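Local coordinates for holo-[acyl-carrier-protein] synthase (Thermotoga maritima, PDB 5XUM) that is an AcpS-type member of the 4'-phosphopantetheinyl transferase superfamily, a mixed helix-and-strand protein assembled here from three subunits, at residues 9-12 against 13-16; 25-28 against 29-32; 35-38 against 39-42. All blocks are in the same frame, centred on the assembly; numbering follows the deposited sequence.

From the N terminus, the chain meets the three contacts in series. All are local, each within eight consecutive residues, so none nests in or crosses another. Contact 1 bends the chain out of strand 2-11 into the loop that leads to helix 20-23. Contact 2 is the N-terminal part of helix 26-34, with its cap, and contact 3 carries the following loop into helix 38-56. In space contact 3 lies between the other two: it touches contact 1 through Arg39 and Ile42, and contact 2 through Arg38, Phe41 and Ile42. Contacts 1 and 2 stay about 8 Å apart at their nearest atoms. The strand end thus meets the start of helix 38-56, and through it helix 26-34.

Contact 1: residues 9-12 against 13-16; sequences VLEV and ERVP
Glu11 and Arg14 hold the charged part of this contact, an ion pair across the bend. Glu11 OE1 lies 2.8 Å from Arg14 NH1 and 3.0 Å from Arg14 NE, so a single oxygen takes both nitrogens through two weak, strongly bent bonds. The carboxylate and guanidinium planes stand 90° apart, and Glu11 CB lies over one guanidinium face, 3.7 Å above it and off toward the rim. The bend in Arg14 at chi3 (-82°) turns the guanidinium back over Glu11. Arg14 NH1 has a second acidic partner, Asp98 of a neighbouring subunit, which ties this corner into the assembly.

The backbone adds two successive bonds: Arg14 N to Glu11 O at 3.3 Å and the straighter Val15 N to Val12 O at 3.0 Å.

The apolar contact across the bend is Leu10 CD1 on Val15 CG2, 3.7 Å apart, the two side chains crossing at about a right angle, with Leu10 also packing on Ala43, Phe46 and Ala47 of helix 38-56.

Residues 12-15 form a type I beta turn, overlapped by the Glu11-Arg14 turn, directly after the end of strand 2-11, outermost of its sheet within this chain.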
loop_
_atom_site.group_PDB
_atom_site.type_symbol
_atom_site.label_atom_id
_atom_site.label_comp_id
_atom_site.label_asym_id
_atom_site.label_seq_id
_atom_site.Cartn_x
_atom_site.Cartn_y
_atom_site.Cartn_z
ATOM N N VAL A 9 -10.917 5.904 9.930
ATOM C CA VAL A 9 -12.176 6.530 9.526
ATOM C C VAL A 9 -12.805 7.260 10.720
ATOM O O VAL A 9 -12.850 6.724 11.827
ATOM C CB VAL A 9 -13.155 5.500 8.890
ATOM C CG1 VAL A 9 -13.573 4.423 9.884
ATOM C CG2 VAL A 9 -14.378 6.187 8.285
ATOM N N LEU A 10 -13.260 8.491 10.498
ATOM C CA LEU A 10 -13.975 9.232 11.537
ATOM C C LEU A 10 -15.014 10.188 10.966
ATOM O O LEU A 10 -14.809 10.787 9.904
ATOM C CB LEU A 10 -13.007 9.960 12.488
ATOM C CG LEU A 10 -11.886 10.856 11.960
ATOM C CD1 LEU A 10 -12.423 12.222 11.571
ATOM C CD2 LEU A 10 -10.800 11.012 13.015
ATOM N N GLU A 11 -16.131 10.314 11.678
ATOM C CA GLU A 11 -17.184 11.251 11.307
ATOM C C GLU A 11 -16.736 12.659 11.684
ATOM O O GLU A 11 -16.488 12.945 12.859
ATOM C CB GLU A 11 -18.501 10.883 12.003
ATOM C CG GLU A 11 -19.742 11.514 11.378
ATOM C CD GLU A 11 -21.040 10.837 11.796
ATOM O OE1 GLU A 11 -21.053 10.113 12.817
ATOM O OE2 GLU A 11 -22.060 11.034 11.101
ATOM N N VAL A 12 -16.619 13.522 10.675
ATOM C CA VAL A 12 -16.121 14.891 10.849
ATOM C C VAL A 12 -16.926 15.672 11.891
ATOM O O VAL A 12 -16.345 16.298 12.783
ATOM C CB VAL A 12 -16.090 15.663 9.505
ATOM C CG1 VAL A 12 -15.817 17.148 9.723
ATOM C CG2 VAL A 12 -15.052 15.065 8.566
ATOM N N GLU A 13 -18.255 15.607 11.781
ATOM C CA GLU A 13 -19.168 16.370 12.641
ATOM C C GLU A 13 -18.989 16.095 14.137
ATOM O O GLU A 13 -19.217 16.981 14.962
ATOM C CB GLU A 13 -20.625 16.121 12.235
ATOM C CG GLU A 13 -21.595 17.210 12.676
ATOM C CD GLU A 13 -23.050 16.825 12.473
ATOM O OE1 GLU A 13 -23.775 17.588 11.798
ATOM O OE2 GLU A 13 -23.469 15.763 12.984
ATOM N N ARG A 14 -18.578 14.876 14.481
ATOM C CA ARG A 14 -18.407 14.498 15.886
ATOM C C ARG A 14 -16.998 14.756 16.442
ATOM O O ARG A 14 -16.704 14.407 17.589
ATOM C CB ARG A 14 -18.858 13.049 16.124
ATOM C CG ARG A 14 -20.374 12.889 16.139
ATOM C CD ARG A 14 -20.814 11.556 16.726
ATOM N NE ARG A 14 -20.749 10.466 15.752
ATOM C CZ ARG A 14 -19.783 9.552 15.699
ATOM N NH1 ARG A 14 -19.825 8.603 14.773
ATOM N NH2 ARG A 14 -18.778 9.578 16.567
ATOM N N VAL A 15 -16.143 15.380 15.631
ATOM C CA VAL A 15 -14.813 15.812 16.072
ATOM C C VAL A 15 -14.873 17.274 16.532
ATOM O O VAL A 15 -15.202 18.159 15.738
ATOM C CB VAL A 15 -13.747 15.652 14.959
ATOM C CG1 VAL A 15 -12.388 16.155 15.433
ATOM C CG2 VAL A 15 -13.646 14.203 14.507
ATOM N N PRO A 16 -14.567 17.529 17.820
ATOM C CA PRO A 16 -14.588 18.897 18.340
ATOM C C PRO A 16 -13.394 19.715 17.860
ATOM O O PRO A 16 -12.279 19.194 17.772
ATOM C CB PRO A 16 -14.512 18.706 19.863
ATOM C CG PRO A 16 -14.791 17.261 20.108
ATOM C CD PRO A 16 -14.296 16.551 18.885
#

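Contact 2: residues 25-28 against 29-32; sequences GESE and KRLF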
loop_
_atom_site.group_PDB
_atom_site.type_symbol
_atom_site.label_atom_id
_atom_site.label_comp_id
_atom_site.label_asym_id
_atom_site.label_seq_id
_atom_site.Cartn_x
_atom_site.Cartn_y
_atom_site.Cartn_z
ATOM N N GLY A 25 0.666 20.076 16.122
ATOM C CA GLY A 25 1.991 20.651 16.338
ATOM C C GLY A 25 1.998 22.121 15.953
ATOM O O GLY A 25 1.004 22.633 15.428
ATOM N N GLU A 26 3.121 22.794 16.200
ATOM C CA GLU A 26 3.232 24.241 15.974
ATOM C C GLU A 26 3.039 24.657 14.514
ATOM O O GLU A 26 2.339 25.632 14.235
ATOM C CB GLU A 26 4.561 24.785 16.514
ATOM C CG GLU A 26 4.664 24.793 18.033
ATOM C CD GLU A 26 3.573 25.613 18.699
ATOM O OE1 GLU A 26 2.772 25.031 19.463
ATOM O OE2 GLU A 26 3.506 26.837 18.452
ATOM N N SER A 27 3.653 23.917 13.594
ATOM C CA SER A 27 3.531 24.205 12.164
ATOM C C SER A 27 2.132 23.889 11.628
ATOM O O SER A 27 1.665 24.536 10.688
ATOM C CB SER A 27 4.598 23.453 11.366
ATOM O OG SER A 27 5.896 23.914 11.696
ATOM N N GLU A 28 1.472 22.900 12.230
ATOM C CA GLU A 28 0.089 22.565 11.884
ATOM C C GLU A 28 -0.880 23.659 12.336
ATOM O O GLU A 28 -1.880 23.916 11.664
ATOM C CB GLU A 28 -0.320 21.218 12.487
ATOM C CG GLU A 28 0.303 20.010 11.804
ATOM C CD GLU A 28 -0.080 18.695 12.460
ATOM O OE1 GLU A 28 -0.044 18.608 13.709
ATOM O OE2 GLU A 28 -0.407 17.738 11.723
ATOM N N LYS A 29 -0.575 24.290 13.470
ATOM C CA LYS A 29 -1.366 25.412 13.995
ATOM C C LYS A 29 -1.334 26.617 13.058
ATOM O O LYS A 29 -2.358 27.272 12.853
ATOM C CB LYS A 29 -0.881 25.819 15.390
ATOM C CG LYS A 29 -1.299 24.870 16.501
ATOM C CD LYS A 29 -0.648 25.254 17.820
ATOM C CE LYS A 29 -1.017 24.271 18.920
ATOM N NZ LYS A 29 -0.307 24.575 20.194
ATOM N N ARG A 30 -0.159 26.901 12.497
ATOM C CA ARG A 30 0.005 27.961 11.499
ATOM C C ARG A 30 -0.782 27.662 10.222
ATOM O O ARG A 30 -1.342 28.569 9.603
ATOM C CB ARG A 30 1.485 28.172 11.170
ATOM C CG ARG A 30 2.233 29.040 12.171
ATOM C CD ARG A 30 3.710 29.136 11.824
ATOM N NE ARG A 30 4.464 27.977 12.302
ATOM C CZ ARG A 30 5.702 27.669 11.921
ATOM N NH1 ARG A 30 6.346 28.426 11.040
ATOM N NH2 ARG A 30 6.298 26.594 12.418
ATOM N N LEU A 31 -0.816 26.387 9.838
ATOM C CA LEU A 31 -1.587 25.936 8.682
ATOM C C LEU A 31 -3.089 25.958 8.982
ATOM O O LEU A 31 -3.898 26.274 8.107
ATOM C CB LEU A 31 -1.131 24.534 8.257
ATOM C CG LEU A 31 -1.647 23.916 6.953
ATOM C CD1 LEU A 31 -1.199 24.707 5.731
ATOM C CD2 LEU A 31 -1.181 22.471 6.850
ATOM N N PHE A 32 -3.439 25.635 10.227
ATOM C CA PHE A 32 -4.823 25.638 10.714
ATOM C C PHE A 32 -5.483 27.020 10.634
ATOM O O PHE A 32 -6.667 27.127 10.299
ATOM C CB PHE A 32 -4.867 25.090 12.149
ATOM C CG PHE A 32 -6.246 25.035 12.758
ATOM C CD1 PHE A 32 -7.310 24.447 12.081
ATOM C CD2 PHE A 32 -6.469 25.543 14.034
ATOM C CE1 PHE A 32 -8.572 24.391 12.653
ATOM C CE2 PHE A 32 -7.727 25.486 14.614
ATOM C CZ PHE A 32 -8.781 24.910 13.921
#
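This is a helix N-terminus: Gly25 and Glu26 accept the first backbone bonds from Lys29 and Arg30 where helix 26-34 starts. Gly25 is the N-cap, and Glu28, three residues on, reaches it with an extended chain. Glu28 OE1 takes Gly25 N at 2.9 Å on its anti lone pair, a nearly straight bond of 173°. This is only half of a capping box: glycine has no side chain to return the bond. Glu28 also reaches beyond the turn, pairing with Lys49 through OE1 and accepting Phe70 N through OE2, which ties the helix start to helix 38-56 and strand 68-73.

The i to i+4 series runs from Gly25 O with Lys29 N (3.0 Å) through Glu26 and Ser27 to Glu28 O with Phe32 N (2.7 Å).

On the outer surface Glu26 bends at chi2 (-59°) and brings OE1 within 3.2 Å of Lys29 NZ, a salt bridge in which the lysine meets OE1 on its syn side, somewhat out of the carboxylate plane.

Arg30, bent at chi3, turns back alongside Ser27. Its NH2 lies 2.8 Å from Ser27 OG, though the angle is too poor for a hydrogen bond, while Glu26 O sits at the guanidinium edge, in its plane.

Contact 3: residues 35-38 against 39-42; sequences RKRR and REFI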
loop_
_atom_site.group_PDB
_atom_site.type_symbol
_atom_site.label_atom_id
_atom_site.label_comp_id
_atom_site.label_asym_id
_atom_site.label_seq_id
_atom_site.Cartn_x
_atom_site.Cartn_y
_atom_site.Cartn_z
ATOM N N ARG A 35 -6.754 27.849 7.166
ATOM C CA ARG A 35 -7.851 27.010 6.678
ATOM C C ARG A 35 -9.245 27.596 6.878
ATOM O O ARG A 35 -9.580 28.088 7.957
ATOM C CB ARG A 35 -7.773 25.606 7.293
ATOM C CG ARG A 35 -6.673 24.742 6.699
ATOM C CD ARG A 35 -6.982 24.383 5.254
ATOM N NE ARG A 35 -5.791 24.470 4.416
ATOM C CZ ARG A 35 -5.083 23.427 3.992
ATOM N NH1 ARG A 35 -4.015 23.625 3.233
ATOM N NH2 ARG A 35 -5.441 22.190 4.319
ATOM N N LYS A 36 -10.044 27.531 5.815
ATOM C CA LYS A 36 -11.433 27.983 5.839
ATOM C C LYS A 36 -12.315 26.973 6.577
ATOM O O LYS A 36 -13.065 27.343 7.480
ATOM C CB LYS A 36 -11.935 28.214 4.408
ATOM C CG LYS A 36 -13.403 28.597 4.289
ATOM C CD LYS A 36 -13.798 28.787 2.833
ATOM C CE LYS A 36 -15.279 28.521 2.613
ATOM N NZ LYS A 36 -15.603 27.070 2.718
ATOM N N ARG A 37 -12.217 25.703 6.191
ATOM C CA ARG A 37 -12.964 24.633 6.851
ATOM C C ARG A 37 -12.145 24.050 8.004
ATOM O O ARG A 37 -11.329 23.144 7.816
ATOM C CB ARG A 37 -13.387 23.562 5.840
ATOM C CG ARG A 37 -14.494 24.030 4.907
ATOM C CD ARG A 37 -14.507 23.271 3.587
ATOM N NE ARG A 37 -15.017 21.906 3.720
ATOM C CZ ARG A 37 -16.308 21.574 3.741
ATOM N NH1 ARG A 37 -16.661 20.302 3.863
ATOM N NH2 ARG A 37 -17.250 22.505 3.644
ATOM N N ARG A 38 -12.377 24.597 9.196
ATOM C CA ARG A 38 -11.573 24.301 10.380
ATOM C C ARG A 38 -11.844 22.914 10.956
ATOM O O ARG A 38 -10.907 22.205 11.331
ATOM C CB ARG A 38 -11.786 25.375 11.453
ATOM C CG ARG A 38 -11.322 26.762 11.034
ATOM C CD ARG A 38 -11.695 27.825 12.050
ATOM N NE ARG A 38 -10.762 27.878 13.177
ATOM C CZ ARG A 38 -9.592 28.514 13.165
ATOM N NH1 ARG A 38 -8.822 28.502 14.244
ATOM N NH2 ARG A 38 -9.181 29.160 12.079
ATOM N N ARG A 39 -13.119 22.533 11.017
ATOM C CA ARG A 39 -13.520 21.246 11.585
ATOM C C ARG A 39 -13.015 20.071 10.745
ATOM O O ARG A 39 -12.615 19.041 11.288
ATOM C CB ARG A 39 -15.038 21.176 11.745
ATOM C CG ARG A 39 -15.492 20.285 12.889
ATOM C CD ARG A 39 -16.964 20.498 13.193
ATOM N NE ARG A 39 -17.303 20.061 14.545
ATOM C CZ ARG A 39 -18.536 20.029 15.041
ATOM N NH1 ARG A 39 -19.570 20.402 14.299
ATOM N NH2 ARG A 39 -18.737 19.613 16.285
ATOM N N GLU A 40 -13.039 20.241 9.425
ATOM C CA GLU A 40 -12.502 19.252 8.497
ATOM C C GLU A 40 -11.002 19.059 8.673
ATOM O O GLU A 40 -10.514 17.928 8.641
ATOM C CB GLU A 40 -12.779 19.660 7.056
ATOM C CG GLU A 40 -14.165 19.305 6.558
ATOM C CD GLU A 40 -14.175 19.040 5.067
ATOM O OE1 GLU A 40 -13.493 19.776 4.319
ATOM O OE2 GLU A 40 -14.866 18.094 4.639
ATOM N N PHE A 41 -10.282 20.168 8.843
ATOM C CA PHE A 41 -8.831 20.134 8.991
ATOM C C PHE A 41 -8.420 19.321 10.214
ATOM O O PHE A 41 -7.528 18.476 10.130
ATOM C CB PHE A 41 -8.246 21.549 9.067
ATOM C CG PHE A 41 -6.743 21.577 9.128
ATOM C CD1 PHE A 41 -5.983 21.475 7.967
ATOM C CD2 PHE A 41 -6.083 21.695 10.350
ATOM C CE1 PHE A 41 -4.596 21.498 8.021
ATOM C CE2 PHE A 41 -4.696 21.715 10.411
ATOM C CZ PHE A 41 -3.951 21.617 9.245
ATOM N N ILE A 42 -9.086 19.583 11.337
ATOM C CA ILE A 42 -8.814 18.897 12.597
ATOM C C ILE A 42 -9.136 17.413 12.490
ATOM O O ILE A 42 -8.344 16.570 12.914
ATOM C CB ILE A 42 -9.604 19.526 13.772
ATOM C CG1 ILE A 42 -9.211 20.996 13.970
ATOM C CG2 ILE A 42 -9.409 18.729 15.059
ATOM C CD1 ILE A 42 -7.718 21.247 14.064
#
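Arg37 and Glu40 both carry CG anti to the carbonyl carbon, with chi1 at -72° and -82°, and Arg37 then bends at chi3 (74°) to lay its NE side against the Glu40 carboxylate. The result is a two-pronged salt bridge: Arg37 NE reaches Glu40 OE1 at 2.7 Å, and Arg37 NH1 reaches Glu40 OE2 at 2.9 Å. Both bonds are nearly straight, and both oxygens lie close to the guanidinium plane, at its edge. The two nitrogens, however, come from above the carboxylate plane, and the two flat groups stand almost perpendicular.

Arg37 is also the N-cap of helix 38-56. Its O receives Phe41 N at 3.3 Å, a weak bond, and the next bond in the series is Ile42 N to Arg38 O at 3.2 Å.

Arg35, two residues before Arg37, crosses Phe41 at about a right angle. Its CG rests 3.6 Å from Phe41 CD1, and its guanidinium, turned nearly perpendicular to the ring, brings NH2 to 3.8 Å from the same CD1. Arg35 NH2 pairs with Glu72 of strand 68-73. Arg38 points elsewhere, its NE paired with Glu17 and its guanidinium in a cation-pi contact with Phe32, while Arg39 NE bonds to Val15 O.

Chemically, Arg35, Arg37 and Arg38 each pair with a different acid, Glu72, Glu40 and Glu17. The carboxylate of Glu40, in the first turn of its helix, probably also gains from the positive end of the helix dipole. Its attraction to Arg37 probably rests more on charge and two straight N-H bonds than on in-plane lone pairs, given the approach from above.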